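Long-range contacts in long form salivary protein D7L1 (Aedes aegypti, PDB 3DXL), which sequesters host biogenic amines and eicosanoids during blood feeding, holding amines in its C-terminal pocket and lipids in a separate N-terminal one: residues 189-194 with 242-247; 197-202 with 262-267. One frame throughout, in Å; residues are numbered along the deposited sequence.

Contact 1 of 2, residues 189-194 with 242-247; sequences HTDCVM and EKSWHY
Ser244 meets Asp191 in a close, largely buried helix-helix crossing, where the first turn of helix 243-253 lies against the middle of helix 184-196. The short axes approach to 8.0 Å at 81°, nearly perpendicular, and a small residue sits at the crossing: the CA atoms of Asp191 and Ser244 are 4.9 Å apart. Ser244 OG donates to Asp191 OD1 over 2.7 Å, reaching that oxygen on its anti side and 18° out of the carboxylate plane. Asp191 presents the oxygen because its CG stands anti to the backbone N (chi1 -169°). A water lies 2.7 Å from Asp191 OD1, probably donating to it, and accepts from Ser244 N, while Asp191 OD2 is paired with Lys195. Both helices belong to the C-terminal PBP/GOBP (odorant-binding) domain; helix 184-196 carries His189 of the noradrenaline pocket and is tied to helix 153-161 by the Cys157-Cys192 disulfide. Beside the polar bond, Thr190 lays its CG2 methyl 3.8 Å from Trp245 CA, its hydroxyl turning back to Phe186 O. Met194, bent at chi2 and chi3, brings CE to 4.0 Å from Tyr247 CB; the phenol of Tyr247 runs on to Glu236.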
ATOM      1  N   HIS A 189      12.662 -10.764  -6.834  1.00 10.94           N
ATOM      2  CA  HIS A 189      11.322 -11.193  -6.496  1.00 10.29           C
ATOM      3  C   HIS A 189      10.950 -10.773  -5.066  1.00 10.40           C
ATOM      4  O   HIS A 189       9.847 -10.266  -4.814  1.00 10.24           O
ATOM      5  CB  HIS A 189      11.195 -12.713  -6.671  1.00 10.27           C
ATOM      6  CG  HIS A 189       9.990 -13.276  -5.993  1.00  9.71           C
ATOM      7  ND1 HIS A 189       8.720 -13.169  -6.518  1.00 10.55           N
ATOM      8  CD2 HIS A 189       9.852 -13.876  -4.789  1.00 10.30           C
ATOM      9  CE1 HIS A 189       7.854 -13.712  -5.679  1.00 10.00           C
ATOM     10  NE2 HIS A 189       8.517 -14.152  -4.624  1.00 10.70           N
ATOM     11  N   THR A 190      11.882 -10.951  -4.135  1.00  9.88           N
ATOM     12  CA  THR A 190      11.624 -10.636  -2.741  1.00 10.36           C
ATOM     13  C   THR A 190      11.510  -9.124  -2.557  1.00 10.52           C
ATOM     14  O   THR A 190      10.706  -8.664  -1.754  1.00 10.15           O
ATOM     15  CB  THR A 190      12.706 -11.256  -1.845  1.00 10.19           C
ATOM     16  OG1 THR A 190      12.666 -12.691  -1.978  1.00 11.17           O
ATOM     17  CG2 THR A 190      12.486 -10.918  -0.402  1.00 10.45           C
ATOM     18  N   ASP A 191      12.287  -8.358  -3.320  1.00 10.71           N
ATOM     19  CA  ASP A 191      12.114  -6.902  -3.357  1.00 11.20           C
ATOM     20  C   ASP A 191      10.695  -6.524  -3.814  1.00 10.62           C
ATOM     21  O   ASP A 191      10.052  -5.648  -3.219  1.00 10.09           O
ATOM     22  CB  ASP A 191      13.185  -6.261  -4.249  1.00 12.30           C
ATOM     23  CG  ASP A 191      13.223  -4.750  -4.118  1.00 13.72           C
ATOM     24  OD1 ASP A 191      13.391  -4.243  -2.988  1.00 14.87           O
ATOM     25  OD2 ASP A 191      13.074  -4.083  -5.150  1.00 18.60           O
ATOM     26  N   CYS A 192      10.205  -7.190  -4.854  1.00 10.38           N
ATOM     27  CA  CYS A 192       8.833  -6.976  -5.342  1.00 10.76           C
ATOM     28  C   CYS A 192       7.816  -7.203  -4.229  1.00  9.97           C
ATOM     29  O   CYS A 192       6.919  -6.377  -4.020  1.00  9.73           O
ATOM     30  CB  CYS A 192       8.555  -7.901  -6.534  1.00 11.11           C
ATOM     31  SG  CYS A 192       6.888  -7.828  -7.264  1.00 12.80           S
ATOM     32  N   VAL A 193       7.967  -8.300  -3.491  1.00  9.15           N
ATOM     33  CA  VAL A 193       7.000  -8.645  -2.447  1.00  9.40           C
ATOM     34  C   VAL A 193       7.098  -7.686  -1.254  1.00  8.84           C
ATOM     35  O   VAL A 193       6.085  -7.147  -0.802  1.00  8.77           O
ATOM     36  CB  VAL A 193       7.164 -10.105  -1.977  1.00  9.21           C
ATOM     37  CG1 VAL A 193       6.245 -10.399  -0.809  1.00 10.74           C
ATOM     38  CG2 VAL A 193       6.887 -11.066  -3.125  1.00 10.55           C
ATOM     39  N   MET A 194       8.313  -7.480  -0.752  1.00  8.95           N
ATOM     40  CA  MET A 194       8.517  -6.635   0.431  1.00  9.11           C
ATOM     41  C   MET A 194       8.094  -5.184   0.201  1.00  9.42           C
ATOM     42  O   MET A 194       7.572  -4.537   1.106  1.00  9.96           O
ATOM     43  CB  MET A 194       9.973  -6.701   0.899  1.00  9.69           C
ATOM     44  CG  MET A 194      10.413  -8.078   1.368  1.00  9.57           C
ATOM     45  SD  MET A 194       9.792  -8.561   2.997  1.00 10.60           S
ATOM     46  CE  MET A 194      10.917  -7.659   4.082  1.00 11.89           C
ATOM     47  N   GLU A 242      19.554  -5.145  -2.281  1.00 18.99           N
ATOM     48  CA  GLU A 242      19.547  -6.370  -1.488  1.00 18.20           C
ATOM     49  C   GLU A 242      18.873  -6.220  -0.138  1.00 15.96           C
ATOM     50  O   GLU A 242      18.765  -7.196   0.616  1.00 15.29           O
ATOM     51  CB  GLU A 242      20.969  -6.873  -1.301  1.00 19.06           C
ATOM     52  CG  GLU A 242      21.554  -7.455  -2.569  1.00 22.16           C
ATOM     53  CD  GLU A 242      22.859  -8.178  -2.331  1.00 24.58           C
ATOM     54  OE1 GLU A 242      23.615  -7.783  -1.415  1.00 26.81           O
ATOM     55  OE2 GLU A 242      23.137  -9.135  -3.078  1.00 27.65           O
ATOM     56  N   LYS A 243      18.401  -5.010   0.161  1.00 14.65           N
ATOM     57  CA  LYS A 243      17.848  -4.747   1.480  0.50 13.72           C
ATOM     58  C   LYS A 243      16.557  -5.524   1.747  1.00 12.88           C
ATOM     59  O   LYS A 243      16.416  -6.088   2.834  1.00 11.94           O
ATOM     60  CB  LYS A 243      17.717  -3.241   1.742  0.50 13.64           C
ATOM     61  CG  LYS A 243      19.083  -2.557   1.894  0.50 14.65           C
ATOM     62  CD  LYS A 243      18.997  -1.041   1.924  0.50 14.46           C
ATOM     63  CE  LYS A 243      18.628  -0.538   3.295  0.50 15.60           C
ATOM     64  NZ  LYS A 243      18.332   0.915   3.287  0.50 16.26           N
ATOM     65  N   SER A 244      15.645  -5.582   0.770  1.00 11.92           N
ATOM     66  CA  SER A 244      14.404  -6.364   0.927  1.00 11.41           C
ATOM     67  C   SER A 244      14.714  -7.819   1.267  1.00 10.77           C
ATOM     68  O   SER A 244      14.194  -8.376   2.237  1.00 10.76           O
ATOM     69  CB  SER A 244      13.553  -6.323  -0.341  1.00 10.87           C
ATOM     70  OG  SER A 244      12.933  -5.058  -0.502  1.00 11.87           O
ATOM     71  N   TRP A 245      15.580  -8.421   0.459  1.00 10.79           N
ATOM     72  CA  TRP A 245      15.974  -9.811   0.666  1.00 11.40           C
ATOM     73  C   TRP A 245      16.657 -10.003   2.023  1.00 11.26           C
ATOM     74  O   TRP A 245      16.376 -10.972   2.733  1.00 11.71           O
ATOM     75  CB  TRP A 245      16.879 -10.248  -0.481  1.00 12.39           C
ATOM     76  CG  TRP A 245      17.446 -11.634  -0.326  1.00 12.66           C
ATOM     77  CD1 TRP A 245      16.838 -12.814  -0.659  1.00 13.06           C
ATOM     78  CD2 TRP A 245      18.741 -11.977   0.191  1.00 12.99           C
ATOM     79  NE1 TRP A 245      17.683 -13.874  -0.381  1.00 13.19           N
ATOM     80  CE2 TRP A 245      18.847 -13.389   0.151  1.00 13.63           C
ATOM     81  CE3 TRP A 245      19.817 -11.234   0.695  1.00 14.25           C
ATOM     82  CZ2 TRP A 245      19.998 -14.071   0.574  1.00 14.23           C
ATOM     83  CZ3 TRP A 245      20.956 -11.915   1.130  1.00 14.29           C
ATOM     84  CH2 TRP A 245      21.036 -13.319   1.062  1.00 14.39           C
ATOM     85  N   HIS A 246      17.539  -9.076   2.387  1.00 11.86           N
ATOM     86  CA  HIS A 246      18.195  -9.139   3.685  1.00 12.22           C
ATOM     87  C   HIS A 246      17.203  -9.241   4.838  1.00 11.61           C
ATOM     88  O   HIS A 246      17.357 -10.082   5.727  1.00 11.58           O
ATOM     89  CB  HIS A 246      19.104  -7.933   3.901  1.00 13.07           C
ATOM     90  CG  HIS A 246      19.614  -7.815   5.302  1.00 14.12           C
ATOM     91  ND1 HIS A 246      20.654  -8.584   5.784  1.00 16.08           N
ATOM     92  CD2 HIS A 246      19.226  -7.018   6.327  1.00 15.09           C
ATOM     93  CE1 HIS A 246      20.885  -8.262   7.044  1.00 16.58           C
ATOM     94  NE2 HIS A 246      20.030  -7.319   7.400  1.00 15.70           N
ATOM     95  N   TYR A 247      16.197  -8.364   4.843  1.00 10.94           N
ATOM     96  CA  TYR A 247      15.249  -8.374   5.939  1.00 11.20           C
ATOM     97  C   TYR A 247      14.361  -9.607   5.917  1.00 10.49           C
ATOM     98  O   TYR A 247      14.063 -10.174   6.974  1.00 11.17           O
ATOM     99  CB  TYR A 247      14.435  -7.077   5.967  1.00 11.39           C
ATOM    100  CG  TYR A 247      15.221  -5.934   6.566  1.00 11.86           C
ATOM    101  CD1 TYR A 247      15.445  -5.868   7.936  1.00 12.45           C
ATOM    102  CD2 TYR A 247      15.762  -4.937   5.762  1.00 12.16           C
ATOM    103  CE1 TYR A 247      16.174  -4.833   8.493  1.00 12.87           C
ATOM    104  CE2 TYR A 247      16.494  -3.884   6.318  1.00 13.32           C
ATOM    105  CZ  TYR A 247      16.693  -3.850   7.677  1.00 13.30           C
ATOM    106  OH  TYR A 247      17.407  -2.823   8.238  1.00 14.65           O
TER
HETATM  107  O   HOH W   1      15.649  -3.838  -1.535  1.00 17.52           O

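Contact 2 of 2, residues 197-202 with 262-267; sequences IRYITK and EAFDYR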
ATOM      1  N   ILE A 197       4.059  -5.082  -0.040  1.00  9.46           N
ATOM      2  CA  ILE A 197       3.361  -5.057   1.245  1.00 10.74           C
ATOM      3  C   ILE A 197       3.913  -3.991   2.181  1.00 10.29           C
ATOM      4  O   ILE A 197       3.554  -3.946   3.355  1.00 11.14           O
ATOM      5  CB  ILE A 197       3.347  -6.430   1.926  1.00 10.50           C
ATOM      6  CG1 ILE A 197       4.797  -6.879   2.256  1.00 12.78           C
ATOM      7  CG2 ILE A 197       2.549  -7.390   1.043  1.00 12.77           C
ATOM      8  CD1 ILE A 197       4.923  -8.174   3.026  1.00 13.30           C
ATOM      9  N   ARG A 198       4.787  -3.147   1.634  1.00 10.35           N
ATOM     10  CA  ARG A 198       5.220  -1.905   2.289  1.00 10.56           C
ATOM     11  C   ARG A 198       6.116  -2.119   3.512  1.00 10.76           C
ATOM     12  O   ARG A 198       6.288  -1.228   4.334  1.00 11.01           O
ATOM     13  CB  ARG A 198       4.008  -1.000   2.605  1.00 11.19           C
ATOM     14  CG  ARG A 198       3.553  -0.114   1.435  1.00 10.95           C
ATOM     15  CD  ARG A 198       2.875  -0.888   0.305  1.00 10.42           C
ATOM     16  NE  ARG A 198       2.377   0.010  -0.738  1.00  9.32           N
ATOM     17  CZ  ARG A 198       1.747  -0.372  -1.840  1.00  9.41           C
ATOM     18  NH1 ARG A 198       1.522  -1.655  -2.095  1.00 10.45           N
ATOM     19  NH2 ARG A 198       1.339   0.542  -2.716  1.00 10.67           N
ATOM     20  N   TYR A 199       6.708  -3.309   3.624  1.00 10.57           N
ATOM     21  CA  TYR A 199       7.733  -3.544   4.653  1.00 10.45           C
ATOM     22  C   TYR A 199       9.007  -2.777   4.316  1.00 10.83           C
ATOM     23  O   TYR A 199       9.765  -2.424   5.213  1.00 11.26           O
ATOM     24  CB  TYR A 199       8.076  -5.025   4.787  1.00 10.65           C
ATOM     25  CG  TYR A 199       7.033  -5.886   5.440  1.00 10.13           C
ATOM     26  CD1 TYR A 199       5.749  -5.422   5.704  1.00 10.89           C
ATOM     27  CD2 TYR A 199       7.334  -7.206   5.758  1.00  9.82           C
ATOM     28  CE1 TYR A 199       4.808  -6.241   6.279  1.00 10.31           C
ATOM     29  CE2 TYR A 199       6.409  -8.029   6.324  1.00 10.23           C
ATOM     30  CZ  TYR A 199       5.147  -7.558   6.590  1.00  9.84           C
ATOM     31  OH  TYR A 199       4.214  -8.390   7.139  1.00 10.11           O
ATOM     32  N   ILE A 200       9.219  -2.540   3.018  1.00 10.86           N
ATOM     33  CA  ILE A 200      10.334  -1.753   2.504  1.00 11.89           C
ATOM     34  C   ILE A 200       9.742  -0.631   1.664  1.00 12.32           C
ATOM     35  O   ILE A 200       8.837  -0.863   0.864  1.00 12.56           O
ATOM     36  CB  ILE A 200      11.290  -2.621   1.630  1.00 11.99           C
ATOM     37  CG1 ILE A 200      11.865  -3.795   2.442  1.00 11.56           C
ATOM     38  CG2 ILE A 200      12.401  -1.783   0.994  1.00 13.27           C
ATOM     39  CD1 ILE A 200      12.915  -3.430   3.490  1.00 13.43           C
ATOM     40  N   THR A 201      10.239   0.585   1.879  1.00 13.58           N
ATOM     41  CA  THR A 201       9.765   1.774   1.147  1.00 15.08           C
ATOM     42  C   THR A 201      10.352   1.853  -0.266  1.00 16.27           C
ATOM     43  O   THR A 201      11.254   1.101  -0.625  1.00 16.51           O
ATOM     44  CB  THR A 201      10.143   3.071   1.904  1.00 15.09           C
ATOM     45  OG1 THR A 201      11.561   3.234   1.879  1.00 16.54           O
ATOM     46  CG2 THR A 201       9.649   3.031   3.344  1.00 16.42           C
ATOM     47  N   LYS A 202       9.864   2.819  -1.051  1.00 18.31           N
ATOM     48  CA  LYS A 202      10.405   3.092  -2.394  1.00 20.37           C
ATOM     49  C   LYS A 202      11.919   3.379  -2.428  1.00 20.78           C
ATOM     50  O   LYS A 202      12.589   3.068  -3.415  1.00 21.45           O
ATOM     51  CB  LYS A 202       9.628   4.234  -3.068  1.00 20.59           C
ATOM     52  CG  LYS A 202       9.853   5.613  -2.445  1.00 21.40           C
ATOM     53  CD  LYS A 202       9.210   6.728  -3.266  1.00 22.02           C
ATOM     54  CE  LYS A 202       9.640   8.098  -2.765  1.00 24.53           C
ATOM     55  NZ  LYS A 202       9.019   9.213  -3.541  1.00 26.27           N
ATOM     56  N   GLU A 262       3.412 -16.544  10.215  1.00  9.66           N
ATOM     57  CA  GLU A 262       1.987 -16.388  10.451  1.00 10.10           C
ATOM     58  C   GLU A 262       1.475 -15.013   9.995  1.00  9.59           C
ATOM     59  O   GLU A 262       0.457 -14.910   9.300  1.00  9.68           O
ATOM     60  CB  GLU A 262       1.653 -16.651  11.917  1.00 11.43           C
ATOM     61  CG  GLU A 262       0.174 -16.741  12.155  1.00 11.60           C
ATOM     62  CD  GLU A 262      -0.228 -17.177  13.555  1.00 13.22           C
ATOM     63  OE1 GLU A 262       0.638 -17.569  14.376  1.00 15.35           O
ATOM     64  OE2 GLU A 262      -1.441 -17.140  13.818  1.00 13.22           O
ATOM     65  N   ALA A 263       2.204 -13.966  10.363  1.00  9.07           N
ATOM     66  CA  ALA A 263       1.842 -12.604   9.993  1.00  9.23           C
ATOM     67  C   ALA A 263       1.898 -12.396   8.475  1.00  9.06           C
ATOM     68  O   ALA A 263       1.018 -11.761   7.882  1.00  9.17           O
ATOM     69  CB  ALA A 263       2.755 -11.633  10.692  1.00  9.77           C
ATOM     70  N   PHE A 264       2.948 -12.924   7.858  1.00  8.76           N
ATOM     71  CA  PHE A 264       3.213 -12.771   6.423  1.00  8.62           C
ATOM     72  C   PHE A 264       2.161 -13.540   5.627  1.00  8.85           C
ATOM     73  O   PHE A 264       1.650 -13.048   4.624  1.00  8.52           O
ATOM     74  CB  PHE A 264       4.615 -13.320   6.143  1.00  9.21           C
ATOM     75  CG  PHE A 264       5.345 -12.714   4.962  1.00  9.67           C
ATOM     76  CD1 PHE A 264       5.668 -11.364   4.933  1.00 11.49           C
ATOM     77  CD2 PHE A 264       5.823 -13.531   3.934  1.00 10.53           C
ATOM     78  CE1 PHE A 264       6.414 -10.841   3.884  1.00 12.69           C
ATOM     79  CE2 PHE A 264       6.569 -13.001   2.879  1.00 10.99           C
ATOM     80  CZ  PHE A 264       6.856 -11.648   2.867  1.00 11.45           C
ATOM     81  N   ASP A 265       1.818 -14.740   6.090  1.00  8.52           N
ATOM     82  CA  ASP A 265       0.758 -15.519   5.455  1.00  8.60           C
ATOM     83  C   ASP A 265      -0.563 -14.755   5.467  1.00  8.16           C
ATOM     84  O   ASP A 265      -1.279 -14.699   4.464  1.00  8.25           O
ATOM     85  CB  ASP A 265       0.533 -16.867   6.159  1.00  9.36           C
ATOM     86  CG  ASP A 265       1.590 -17.911   5.830  1.00 11.14           C
ATOM     87  OD1 ASP A 265       2.464 -17.696   4.966  1.00 10.68           O
ATOM     88  OD2 ASP A 265       1.524 -18.970   6.480  1.00 14.91           O
ATOM     89  N   TYR A 266      -0.913 -14.172   6.610  1.00  8.05           N
ATOM     90  CA  TYR A 266      -2.180 -13.447   6.689  1.00  8.30           C
ATOM     91  C   TYR A 266      -2.146 -12.166   5.844  1.00  8.15           C
ATOM     92  O   TYR A 266      -3.151 -11.799   5.221  1.00  8.71           O
ATOM     93  CB  TYR A 266      -2.543 -13.136   8.137  1.00  9.27           C
ATOM     94  CG  TYR A 266      -3.943 -12.581   8.347  1.00  8.91           C
ATOM     95  CD1 TYR A 266      -5.046 -13.116   7.677  1.00  9.83           C
ATOM     96  CD2 TYR A 266      -4.164 -11.539   9.254  1.00  9.79           C
ATOM     97  CE1 TYR A 266      -6.326 -12.613   7.893  1.00 10.53           C
ATOM     98  CE2 TYR A 266      -5.443 -11.043   9.477  1.00 10.25           C
ATOM     99  CZ  TYR A 266      -6.512 -11.586   8.797  1.00 11.07           C
ATOM    100  OH  TYR A 266      -7.782 -11.116   9.016  1.00 12.06           O
ATOM    101  N   ARG A 267      -0.983 -11.521   5.782  1.00  7.94           N
ATOM    102  CA  ARG A 267      -0.831 -10.380   4.887  1.00  8.31           C
ATOM    103  C   ARG A 267      -1.063 -10.780   3.436  1.00  7.84           C
ATOM    104  O   ARG A 267      -1.710 -10.032   2.691  1.00  8.46           O
ATOM    105  CB  ARG A 267       0.527  -9.703   5.062  1.00  8.31           C
ATOM    106  CG  ARG A 267       0.718  -8.468   4.160  1.00  8.54           C
ATOM    107  CD  ARG A 267      -0.396  -7.439   4.357  1.00  8.85           C
ATOM    108  NE  ARG A 267      -0.237  -6.223   3.563  1.00  8.75           N
ATOM    109  CZ  ARG A 267       0.476  -5.167   3.941  1.00  8.97           C
ATOM    110  NH1 ARG A 267       1.153  -5.178   5.090  1.00  9.37           N
ATOM    111  NH2 ARG A 267       0.499  -4.079   3.171  1.00  8.84           N
TER
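Ile197 packs against the Arg267 guanidinium and the Tyr199-Phe264 pair, joining the loop after helix 184-196 to helix 257-271 in the all-helical odorant-binding fold of the C-terminal domain. Ile197 CB stands over the centre of one guanidinium face of Arg267, 3.7 Å above the plane, and Ile197 CG2 runs beside the arginine chain, 3.8 Å from Arg267 CG. With chi1 at 63°, CG1 of Ile197 sits between the backbone N and the carbonyl carbon, which carries CD1 over the Tyr199 ring. There Ile197 CD1 covers the centre of one Tyr199 face, 3.5 Å above it. Tyr199 and Phe264 touch obliquely, their planes at 48° and centroids 5.8 Å apart; Tyr199 CE2 comes to the Phe264 edge, 3.7 Å from Phe264 CD1.

Outside this first shell, the polar ends are fixed by helix 208-217. Asp214 receives both the Tyr199 hydroxyl and Arg267 NH1, and Glu210 forms a second salt bridge to NH1, so two carboxylates would be expected to offset the buried positive charge. Phe11 and Arg15 of helix 6-20 also touch Arg267, placing this side of the contact at the N-terminal domain. On helix 257-271 the neighbouring Asp265 binds noradrenaline, and Phe264 lies near that site, its nearest side-chain atoms about 8 Å from those of His189, another noradrenaline-binding residue. At the same guanidinium end that the salt bridges hold, Ile197 O lies 3.1 Å from Arg267 NH2 and 3.2 Å from Arg267 NH1.

In the fold
Both contacts are buried; contact 1 uses helix 184-196 and contact 2 the loop that follows it. Contact 2 lies deeper, its centre about 10 Å from the chain centre against about 16 Å for contact 1. They also touch directly. Met194 O and Ile200 N, 3.2 Å apart, probably form a hydrogen bond that joins the helix to the loop, and Val193 CG1 packs 3.9 Å from Phe264 CZ. Their chemistry differs: contact 1 centres on a serine-carboxylate bond with methyl and methionine packing beside it, whereas aromatic and aliphatic packing around an arginine dominates contact 2. A noradrenaline-binding residue lies on one segment of each, His189 and Asp265 respectively, though neither meets the partner segment.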